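Local coordinates for extracellular solute-binding protein family 1 (Alicyclobacillus acidocaldarius subsp. acidocaldarius, PDB 4OVJ), which probably captures a small solute outside the cell and delivers it to a membrane ABC transporter, at residues A[38-43]-A[328-333]; A[130-135]-A[316-321]; A[181-186]-A[219-224]. All blocks are in the same frame, centred on the assembly; numbering follows the deposited sequence.

Overall arrangement
From the N terminus, segment 38-43 on the first long helix opens the widest loop, which interaction 1 closes at 328-333, 285 residues later. Within it, strand segment 130-135 starts a second loop, closed by interaction 2 at 316-321. Inside both lies the shorter loop of interaction 3, between 181-186 and 219-224. The three therefore nest without crossing. Interactions 1 and 2 have centres 12 Å apart and touch where Ala135 CB packs on Arg331 O at 3.6 Å; together they join helix 35-51, the loop 328-333, the start of strand 128-144 and helix 307-319 in the N-terminal lobe. Interaction 3 belongs to the other lobe, its centre about 34 Å from that of interaction 1.

Interaction 1: A[38-43]-A[328-333]; sequences EAVTLA and GLVRGI
In the N-terminal lobe of this periplasmic-binding-protein fold, helix 35-51 is the helix of the first beta-alpha-beta crossover, and its residues Val40 and Thr41 meet Val330 and Arg331 of the loop leading into strand 333-334. Gly328, the first residue after helix 321-327, has positive phi (59°), which favours glycine. The apolar half of the contact is tip to tip: Val40 CG1 lies 3.8 Å from Val330 CG2. Val40 CG2 also approaches Arg331 NH1 at 4.0 Å, obliquely to the guanidinium.

The polar half is a two-nitrogen, end-on grip on one oxygen. Arg331, extended from CG to NE, crosses Thr41 at about a right angle and brings its terminal nitrogens to the hydroxyl. Arg331 NH2 donates to Thr41 OG1 at 2.8 Å, and Arg331 NH1 to the same oxygen at 3.1 Å. The oxygen is also hydrogen-bonded to Glu37 O, one turn earlier. Gln296 OE1 takes Arg331 NE and Gln86 OE1 takes NH2, so further bonds restrain the guanidinium. Thr41 OG1 lies in the guanidinium plane of Arg331, and the bond from NH2 is the straighter, 155° against 139° from NH1.

Interaction 2: A[130-135]-A[316-321]; sequences YGIPNA and FLLNNV
Leu318, near the C-terminal end of helix 307-319, packs against the side chain of Ile132 and the carbonyl oxygen of Pro133 on strand 128-144, in the N-terminal lobe of a periplasmic-binding-protein fold. Because this strand pairs antiparallel with 293-300, the contact sets a helix against the central sheet.

The apolar interactions come first. Both methyls of Leu318 engage Ile132, whose side chain it crosses at about a right angle. Leu318 CD1 lies 3.7 Å from Ile132 CG2. Leu318 CD2 is 3.8 Å from the same Ile132 CG2. A longer approach, 4.0 Å, joins Leu318 CD1 to Ile132 CD1. Ile132 presents its branch methyl with CG2 anti to the backbone N, which follows from chi1 of -59°. Ile110 and Ile115 also touch Ile132, and Val335 touches Leu318, extending the buried apolar surroundings. Cutting Leu318 back to an alanine here is likely to open a gap beside Ile132 CG2 and CD1, leaving both methyls without their partner on the helix.

No hydrogen bond crosses between the segments. Ile132 and Asn134 bond through their backbones to Trp298 and Gln296 of strand 293-300, and Asn134 ND2 reaches Gln296 OE1. On the helix side, Asn319 OD1 is hydrogen-bonded to Thr114 OG1 and Ser336 OG.

Finally, the backbone of the strand is touched by the same leucine: Leu318 CD2 approaches the carbonyl oxygen Pro133 O to 3.5 Å.

Interaction 3: A[181-186]-A[219-224]; sequences DDESWQ and NYWANL. With SO4 (sulfate ion), chain B.
Trp221 of helix 211-226 is covered on one face by the loop residues Asp182 and Glu183, a buried CH-pi and backbone-on-ring contact in the lobe remote from the N terminus. Glu183 CG stands 3.5 Å from the centroid of the Trp221 five-membered ring, 22° off its normal, which meets the geometry of a CH-pi contact. The Glu183 carboxylate lies almost parallel to the indole, the planes 12° apart, with Glu183 OE1 3.2 Å from Trp221 CB. Over the six-membered ring, Asp182 N comes within 3.6 Å of Trp221 CZ3, and Asp182 CB is 3.9 Å from Trp221 CH2. Asp181 OD1 approaches Trp221 CE3 obliquely at 3.7 Å.

The acids are held by outside partners: Arg225 forms salt bridges with Asp181 OD2 and Glu183 OE1. Asp182 is the centre of an inverse gamma turn, consistent with the loop bending across the ring there. Further along, Ser184 is the N-cap of helix 185-194, and Ser184 OG lies 2.9 Å from sulfate O4. Tyr139 OH and Trp260 NE1 hydrogen-bond to this ion, which probably came from the crystallisation liquor.

Around the contact, Tyr217 meets Trp221 edge-to-face, and Tyr220 CD2 lies over the opposite face of the indole. Helix 377-392 touches Glu183 through Val388. Helix 211-226 thus meets helix 160-174 through Tyr220 and Leu224, and through Trp221 the 181-183 loop, which is hydrogen-bonded to strand 256-260 through Asp182 OD2 and Leu258 N.

Interaction 1: A[38-43]-A[328-333]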
loop_
_atom_site.group_PDB
_atom_site.type_symbol
_atom_site.label_atom_id
_atom_site.label_comp_id
_atom_site.label_asym_id
_atom_site.label_seq_id
_atom_site.Cartn_x
_atom_site.Cartn_y
_atom_site.Cartn_z
ATOM N N GLU A 38 -18.310 -5.874 0.085
ATOM C CA GLU A 38 -19.715 -5.483 0.297
ATOM C C GLU A 38 -20.234 -5.970 1.650
ATOM O O GLU A 38 -20.819 -5.202 2.409
ATOM C CB GLU A 38 -20.630 -6.002 -0.818
ATOM C CG GLU A 38 -22.062 -5.508 -0.667
ATOM C CD GLU A 38 -23.052 -6.194 -1.587
ATOM O OE1 GLU A 38 -22.697 -7.202 -2.230
ATOM O OE2 GLU A 38 -24.202 -5.709 -1.666
ATOM N N ALA A 39 -19.991 -7.238 1.963
ATOM C CA ALA A 39 -20.500 -7.823 3.189
ATOM C C ALA A 39 -19.963 -7.100 4.435
ATOM O O ALA A 39 -20.731 -6.742 5.316
ATOM C CB ALA A 39 -20.158 -9.312 3.238
ATOM N N VAL A 40 -18.657 -6.865 4.509
ATOM C CA VAL A 40 -18.099 -6.263 5.718
ATOM C C VAL A 40 -18.548 -4.807 5.849
ATOM O O VAL A 40 -18.730 -4.302 6.956
ATOM C CB VAL A 40 -16.552 -6.400 5.817
ATOM C CG1 VAL A 40 -16.153 -7.875 5.776
ATOM C CG2 VAL A 40 -15.823 -5.595 4.735
ATOM N N THR A 41 -18.755 -4.146 4.716
ATOM C CA THR A 41 -19.183 -2.754 4.722
ATOM C C THR A 41 -20.620 -2.661 5.229
ATOM O O THR A 41 -20.939 -1.812 6.050
ATOM C CB THR A 41 -19.060 -2.113 3.328
ATOM O OG1 THR A 41 -17.723 -2.291 2.833
ATOM C CG2 THR A 41 -19.388 -0.644 3.412
ATOM N N LEU A 42 -21.472 -3.571 4.778
ATOM C CA LEU A 42 -22.838 -3.634 5.298
ATOM C C LEU A 42 -22.861 -3.968 6.788
ATOM O O LEU A 42 -23.699 -3.452 7.520
ATOM C CB LEU A 42 -23.696 -4.618 4.497
ATOM C CG LEU A 42 -23.903 -4.228 3.032
ATOM C CD1 LEU A 42 -24.751 -5.283 2.356
ATOM C CD2 LEU A 42 -24.514 -2.840 2.876
ATOM N N ALA A 43 -21.930 -4.798 7.251
ATOM C CA ALA A 43 -21.852 -5.091 8.676
ATOM C C ALA A 43 -21.434 -3.853 9.477
ATOM O O ALA A 43 -21.918 -3.635 10.577
ATOM C CB ALA A 43 -20.894 -6.236 8.939
ATOM N N GLY A 328 -12.757 -5.458 9.494
ATOM C CA GLY A 328 -11.616 -6.361 9.515
ATOM C C GLY A 328 -10.413 -5.832 8.762
ATOM O O GLY A 328 -10.119 -4.627 8.799
ATOM N N LEU A 329 -9.727 -6.747 8.076
ATOM C CA LEU A 329 -8.506 -6.440 7.338
ATOM C C LEU A 329 -8.743 -6.516 5.831
ATOM O O LEU A 329 -7.808 -6.503 5.045
ATOM C CB LEU A 329 -7.377 -7.390 7.750
ATOM C CG LEU A 329 -6.606 -6.970 8.998
ATOM C CD1 LEU A 329 -7.336 -7.403 10.247
ATOM C CD2 LEU A 329 -5.202 -7.564 8.976
ATOM N N VAL A 330 -10.011 -6.526 5.436
ATOM C CA VAL A 330 -10.392 -6.750 4.065
ATOM C C VAL A 330 -9.765 -5.704 3.115
ATOM O O VAL A 330 -9.204 -6.053 2.080
ATOM C CB VAL A 330 -11.953 -6.792 3.957
ATOM C CG1 VAL A 330 -12.397 -6.950 2.520
ATOM C CG2 VAL A 330 -12.524 -7.917 4.828
ATOM N N ARG A 331 -9.823 -4.432 3.496
ATOM C CA ARG A 331 -9.252 -3.342 2.680
ATOM C C ARG A 331 -7.771 -3.062 2.951
ATOM O O ARG A 331 -7.128 -2.296 2.229
ATOM C CB ARG A 331 -10.028 -2.064 2.940
ATOM C CG ARG A 331 -11.440 -2.070 2.393
ATOM C CD ARG A 331 -12.152 -0.833 2.902
ATOM N NE ARG A 331 -13.404 -0.540 2.206
ATOM C CZ ARG A 331 -14.586 -1.105 2.463
ATOM N NH1 ARG A 331 -14.726 -2.036 3.400
ATOM N NH2 ARG A 331 -15.647 -0.728 1.773
ATOM N N GLY A 332 -7.244 -3.667 4.002
ATOM C CA GLY A 332 -5.896 -3.408 4.465
ATOM C C GLY A 332 -5.851 -3.258 5.976
ATOM O O GLY A 332 -6.798 -3.602 6.686
ATOM N N ILE A 333 -4.731 -2.742 6.464
ATOM C CA ILE A 333 -4.539 -2.514 7.887
ATOM C C ILE A 333 -5.348 -1.291 8.318
ATOM O O ILE A 333 -5.335 -0.276 7.627
ATOM C CB ILE A 333 -3.057 -2.281 8.193
ATOM C CG1 ILE A 333 -2.270 -3.529 7.812
ATOM C CG2 ILE A 333 -2.856 -1.962 9.666
ATOM C CD1 ILE A 333 -2.923 -4.781 8.346
#

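Interaction 2: A[130-135]-A[316-321]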
loop_
_atom_site.group_PDB
_atom_site.type_symbol
_atom_site.label_atom_id
_atom_site.label_comp_id
_atom_site.label_asym_id
_atom_site.label_seq_id
_atom_site.Cartn_x
_atom_site.Cartn_y
_atom_site.Cartn_z
ATOM N N TYR A 130 -9.517 16.276 1.228
ATOM C CA TYR A 130 -10.743 15.843 0.551
ATOM C C TYR A 130 -11.104 14.371 0.698
ATOM O O TYR A 130 -12.154 13.930 0.234
ATOM C CB TYR A 130 -10.676 16.263 -0.915
ATOM C CG TYR A 130 -10.652 17.770 -1.024
ATOM C CD1 TYR A 130 -11.805 18.515 -0.811
ATOM C CD2 TYR A 130 -9.475 18.446 -1.312
ATOM C CE1 TYR A 130 -11.799 19.889 -0.903
ATOM C CE2 TYR A 130 -9.453 19.824 -1.403
ATOM C CZ TYR A 130 -10.616 20.543 -1.199
ATOM O OH TYR A 130 -10.589 21.908 -1.287
ATOM N N GLY A 131 -10.236 13.619 1.344
ATOM C CA GLY A 131 -10.509 12.229 1.650
ATOM C C GLY A 131 -9.610 11.792 2.779
ATOM O O GLY A 131 -8.503 12.287 2.922
ATOM N N ILE A 132 -10.098 10.859 3.580
ATOM C CA ILE A 132 -9.292 10.270 4.637
ATOM C C ILE A 132 -9.056 8.784 4.317
ATOM O O ILE A 132 -10.010 8.035 4.079
ATOM C CB ILE A 132 -9.944 10.463 6.005
ATOM C CG1 ILE A 132 -10.127 11.980 6.262
ATOM C CG2 ILE A 132 -9.067 9.836 7.078
ATOM C CD1 ILE A 132 -10.878 12.317 7.519
ATOM N N PRO A 133 -7.779 8.368 4.258
ATOM C CA PRO A 133 -7.501 6.966 3.967
ATOM C C PRO A 133 -8.200 6.077 4.966
ATOM O O PRO A 133 -8.251 6.410 6.156
ATOM C CB PRO A 133 -5.978 6.873 4.110
ATOM C CG PRO A 133 -5.501 8.237 3.763
ATOM C CD PRO A 133 -6.527 9.149 4.367
ATOM N N ASN A 134 -8.767 4.979 4.491
ATOM C CA ASN A 134 -9.528 4.096 5.368
ATOM C C ASN A 134 -8.769 2.829 5.774
ATOM O O ASN A 134 -9.158 2.143 6.713
ATOM C CB ASN A 134 -10.911 3.775 4.780
ATOM C CG ASN A 134 -10.861 3.062 3.445
ATOM O OD1 ASN A 134 -9.844 2.496 3.044
ATOM N ND2 ASN A 134 -11.991 3.089 2.732
ATOM N N ALA A 135 -7.682 2.537 5.077
ATOM C CA ALA A 135 -6.879 1.351 5.340
ATOM C C ALA A 135 -5.519 1.525 4.692
ATOM O O ALA A 135 -5.357 2.321 3.769
ATOM C CB ALA A 135 -7.559 0.103 4.815
ATOM N N PHE A 316 -16.906 7.331 12.653
ATOM C CA PHE A 316 -17.267 5.993 13.114
ATOM C C PHE A 316 -16.517 4.918 12.319
ATOM O O PHE A 316 -15.897 4.018 12.894
ATOM C CB PHE A 316 -18.780 5.772 13.005
ATOM C CG PHE A 316 -19.233 4.415 13.469
ATOM C CD1 PHE A 316 -19.559 4.208 14.808
ATOM C CD2 PHE A 316 -19.366 3.358 12.572
ATOM C CE1 PHE A 316 -19.993 2.970 15.239
ATOM C CE2 PHE A 316 -19.803 2.112 13.003
ATOM C CZ PHE A 316 -20.106 1.926 14.339
ATOM N N LEU A 317 -16.539 5.028 10.999
ATOM C CA LEU A 317 -15.830 4.074 10.153
ATOM C C LEU A 317 -14.334 4.063 10.433
ATOM O O LEU A 317 -13.716 3.016 10.421
ATOM C CB LEU A 317 -16.061 4.358 8.670
ATOM C CG LEU A 317 -17.497 4.190 8.186
ATOM C CD1 LEU A 317 -17.571 4.601 6.724
ATOM C CD2 LEU A 317 -18.015 2.778 8.418
ATOM N N LEU A 318 -13.772 5.232 10.695
ATOM C CA LEU A 318 -12.350 5.354 10.956
ATOM C C LEU A 318 -11.941 4.863 12.325
ATOM O O LEU A 318 -10.918 4.209 12.451
ATOM C CB LEU A 318 -11.887 6.808 10.798
ATOM C CG LEU A 318 -11.948 7.396 9.388
ATOM C CD1 LEU A 318 -11.791 8.907 9.475
ATOM C CD2 LEU A 318 -10.873 6.804 8.497
ATOM N N ASN A 319 -12.715 5.216 13.344
ATOM C CA ASN A 319 -12.233 5.140 14.741
ATOM C C ASN A 319 -13.010 4.243 15.684
ATOM O O ASN A 319 -12.561 3.989 16.805
ATOM C CB ASN A 319 -12.173 6.543 15.337
ATOM C CG ASN A 319 -11.012 7.350 14.802
ATOM O OD1 ASN A 319 -9.876 6.876 14.777
ATOM N ND2 ASN A 319 -11.286 8.562 14.355
ATOM N N ASN A 320 -14.179 3.782 15.273
ATOM C CA ASN A 320 -14.990 2.986 16.176
ATOM C C ASN A 320 -14.566 1.530 16.140
ATOM O O ASN A 320 -14.362 0.977 15.066
ATOM C CB ASN A 320 -16.471 3.132 15.842
ATOM C CG ASN A 320 -17.345 2.395 16.819
ATOM O OD1 ASN A 320 -17.573 1.205 16.669
ATOM N ND2 ASN A 320 -17.834 3.096 17.829
ATOM N N VAL A 321 -14.403 0.918 17.319
ATOM C CA VAL A 321 -13.952 -0.469 17.388
ATOM C C VAL A 321 -14.985 -1.469 16.837
ATOM O O VAL A 321 -14.594 -2.494 16.282
ATOM C CB VAL A 321 -13.485 -0.859 18.817
ATOM C CG1 VAL A 321 -14.651 -0.920 19.789
ATOM C CG2 VAL A 321 -12.741 -2.187 18.783
#

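Interaction 3: A[181-186]-A[219-224]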
loop_
_atom_site.group_PDB
_atom_site.type_symbol
_atom_site.label_atom_id
_atom_site.label_comp_id
_atom_site.label_asym_id
_atom_site.label_seq_id
_atom_site.Cartn_x
_atom_site.Cartn_y
_atom_site.Cartn_z
ATOM N N ASP A 181 14.571 -12.574 -5.256
ATOM C CA ASP A 181 15.092 -11.455 -6.022
ATOM C C ASP A 181 13.915 -10.500 -6.187
ATOM O O ASP A 181 13.088 -10.667 -7.080
ATOM C CB ASP A 181 15.644 -11.943 -7.362
ATOM C CG ASP A 181 16.292 -10.841 -8.174
ATOM O OD1 ASP A 181 16.035 -9.645 -7.863
ATOM O OD2 ASP A 181 17.051 -11.175 -9.130
ATOM N N ASP A 182 13.844 -9.508 -5.297
ATOM C CA ASP A 182 12.645 -8.689 -5.132
ATOM C C ASP A 182 12.724 -7.399 -5.939
ATOM O O ASP A 182 12.541 -6.290 -5.424
ATOM C CB ASP A 182 12.401 -8.437 -3.645
ATOM C CG ASP A 182 11.930 -9.677 -2.937
ATOM O OD1 ASP A 182 11.004 -10.320 -3.460
ATOM O OD2 ASP A 182 12.471 -10.027 -1.859
ATOM N N GLU A 183 12.998 -7.572 -7.221
ATOM C CA GLU A 183 13.014 -6.470 -8.162
ATOM C C GLU A 183 11.672 -6.343 -8.869
ATOM O O GLU A 183 11.179 -7.280 -9.493
ATOM C CB GLU A 183 14.112 -6.642 -9.190
ATOM C CG GLU A 183 15.510 -6.473 -8.613
ATOM C CD GLU A 183 16.577 -6.890 -9.605
ATOM O OE1 GLU A 183 16.917 -8.096 -9.640
ATOM O OE2 GLU A 183 17.074 -6.013 -10.349
ATOM N N SER A 184 11.125 -5.150 -8.785
ATOM C CA SER A 184 9.871 -4.800 -9.421
ATOM C C SER A 184 9.859 -3.297 -9.540
ATOM O O SER A 184 10.637 -2.594 -8.875
ATOM C CB SER A 184 8.678 -5.254 -8.577
ATOM O OG SER A 184 8.570 -4.499 -7.371
ATOM N N TRP A 185 8.952 -2.800 -10.356
ATOM C CA TRP A 185 8.811 -1.361 -10.542
ATOM C C TRP A 185 8.561 -0.659 -9.213
ATOM O O TRP A 185 9.167 0.385 -8.935
ATOM C CB TRP A 185 7.673 -1.133 -11.508
ATOM C CG TRP A 185 7.352 0.253 -11.958
ATOM C CD1 TRP A 185 6.115 0.804 -11.982
ATOM C CD2 TRP A 185 8.231 1.222 -12.550
ATOM N NE1 TRP A 185 6.161 2.055 -12.517
ATOM C CE2 TRP A 185 7.444 2.343 -12.883
ATOM C CE3 TRP A 185 9.600 1.263 -12.810
ATOM C CZ2 TRP A 185 7.986 3.505 -13.461
ATOM C CZ3 TRP A 185 10.136 2.397 -13.403
ATOM C CH2 TRP A 185 9.328 3.503 -13.724
ATOM N N GLN A 186 7.708 -1.231 -8.364
ATOM C CA GLN A 186 7.415 -0.554 -7.112
ATOM C C GLN A 186 8.537 -0.697 -6.071
ATOM O O GLN A 186 8.763 0.233 -5.291
ATOM C CB GLN A 186 6.037 -0.953 -6.572
ATOM C CG GLN A 186 4.868 -0.538 -7.480
ATOM C CD GLN A 186 4.783 0.961 -7.741
ATOM O OE1 GLN A 186 5.208 1.775 -6.922
ATOM N NE2 GLN A 186 4.231 1.334 -8.891
ATOM N N ASN A 219 22.453 -3.329 -10.077
ATOM C CA ASN A 219 23.735 -3.903 -9.658
ATOM C C ASN A 219 23.684 -4.520 -8.294
ATOM O O ASN A 219 24.343 -5.537 -8.053
ATOM C CB ASN A 219 24.840 -2.858 -9.688
ATOM C CG ASN A 219 25.430 -2.684 -11.071
ATOM O OD1 ASN A 219 25.412 -3.611 -11.876
ATOM N ND2 ASN A 219 25.969 -1.501 -11.348
ATOM N N TYR A 220 22.910 -3.912 -7.397
ATOM C CA TYR A 220 22.750 -4.446 -6.054
ATOM C C TYR A 220 22.226 -5.868 -6.120
ATOM O O TYR A 220 22.815 -6.779 -5.547
ATOM C CB TYR A 220 21.798 -3.578 -5.236
ATOM C CG TYR A 220 21.542 -4.102 -3.844
ATOM C CD1 TYR A 220 22.454 -3.873 -2.829
ATOM C CD2 TYR A 220 20.394 -4.839 -3.549
ATOM C CE1 TYR A 220 22.239 -4.356 -1.559
ATOM C CE2 TYR A 220 20.164 -5.314 -2.268
ATOM C CZ TYR A 220 21.093 -5.066 -1.275
ATOM O OH TYR A 220 20.884 -5.528 0.001
ATOM N N TRP A 221 21.140 -6.060 -6.859
ATOM C CA TRP A 221 20.550 -7.399 -6.973
ATOM C C TRP A 221 21.412 -8.336 -7.813
ATOM O O TRP A 221 21.514 -9.520 -7.499
ATOM C CB TRP A 221 19.128 -7.328 -7.522
ATOM C CG TRP A 221 18.216 -6.593 -6.585
ATOM C CD1 TRP A 221 17.842 -5.284 -6.667
ATOM C CD2 TRP A 221 17.617 -7.107 -5.392
ATOM N NE1 TRP A 221 17.038 -4.954 -5.602
ATOM C CE2 TRP A 221 16.876 -6.062 -4.813
ATOM C CE3 TRP A 221 17.623 -8.362 -4.766
ATOM C CZ2 TRP A 221 16.150 -6.225 -3.637
ATOM C CZ3 TRP A 221 16.905 -8.524 -3.593
ATOM C CH2 TRP A 221 16.174 -7.465 -3.049
ATOM N N ALA A 222 22.053 -7.802 -8.858
ATOM C CA ALA A 222 22.942 -8.625 -9.680
ATOM C C ALA A 222 24.081 -9.215 -8.847
ATOM O O ALA A 222 24.439 -10.377 -9.027
ATOM C CB ALA A 222 23.485 -7.840 -10.852
ATOM N N ASN A 223 24.619 -8.429 -7.911
ATOM C CA ASN A 223 25.682 -8.934 -7.043
ATOM C C ASN A 223 25.172 -10.064 -6.145
ATOM O O ASN A 223 25.857 -11.074 -5.963
ATOM C CB ASN A 223 26.327 -7.811 -6.255
ATOM C CG ASN A 223 27.242 -6.942 -7.110
ATOM O OD1 ASN A 223 27.734 -7.356 -8.163
ATOM N ND2 ASN A 223 27.478 -5.736 -6.657
ATOM N N LEU A 224 23.956 -9.930 -5.634
ATOM C CA LEU A 224 23.371 -10.992 -4.816
ATOM C C LEU A 224 23.127 -12.262 -5.643
ATOM O O LEU A 224 23.339 -13.367 -5.157
ATOM C CB LEU A 224 22.072 -10.525 -4.162
ATOM C CG LEU A 224 22.188 -9.396 -3.141
ATOM C CD1 LEU A 224 20.813 -8.918 -2.732
ATOM C CD2 LEU A 224 22.988 -9.868 -1.941
HETATM S S SO4 B . 5.313 -5.284 -5.992
HETATM O O1 SO4 B . 5.594 -5.537 -7.419
HETATM O O2 SO4 B . 4.377 -4.143 -5.826
HETATM O O3 SO4 B . 4.666 -6.477 -5.410
HETATM O O4 SO4 B . 6.592 -5.028 -5.300
#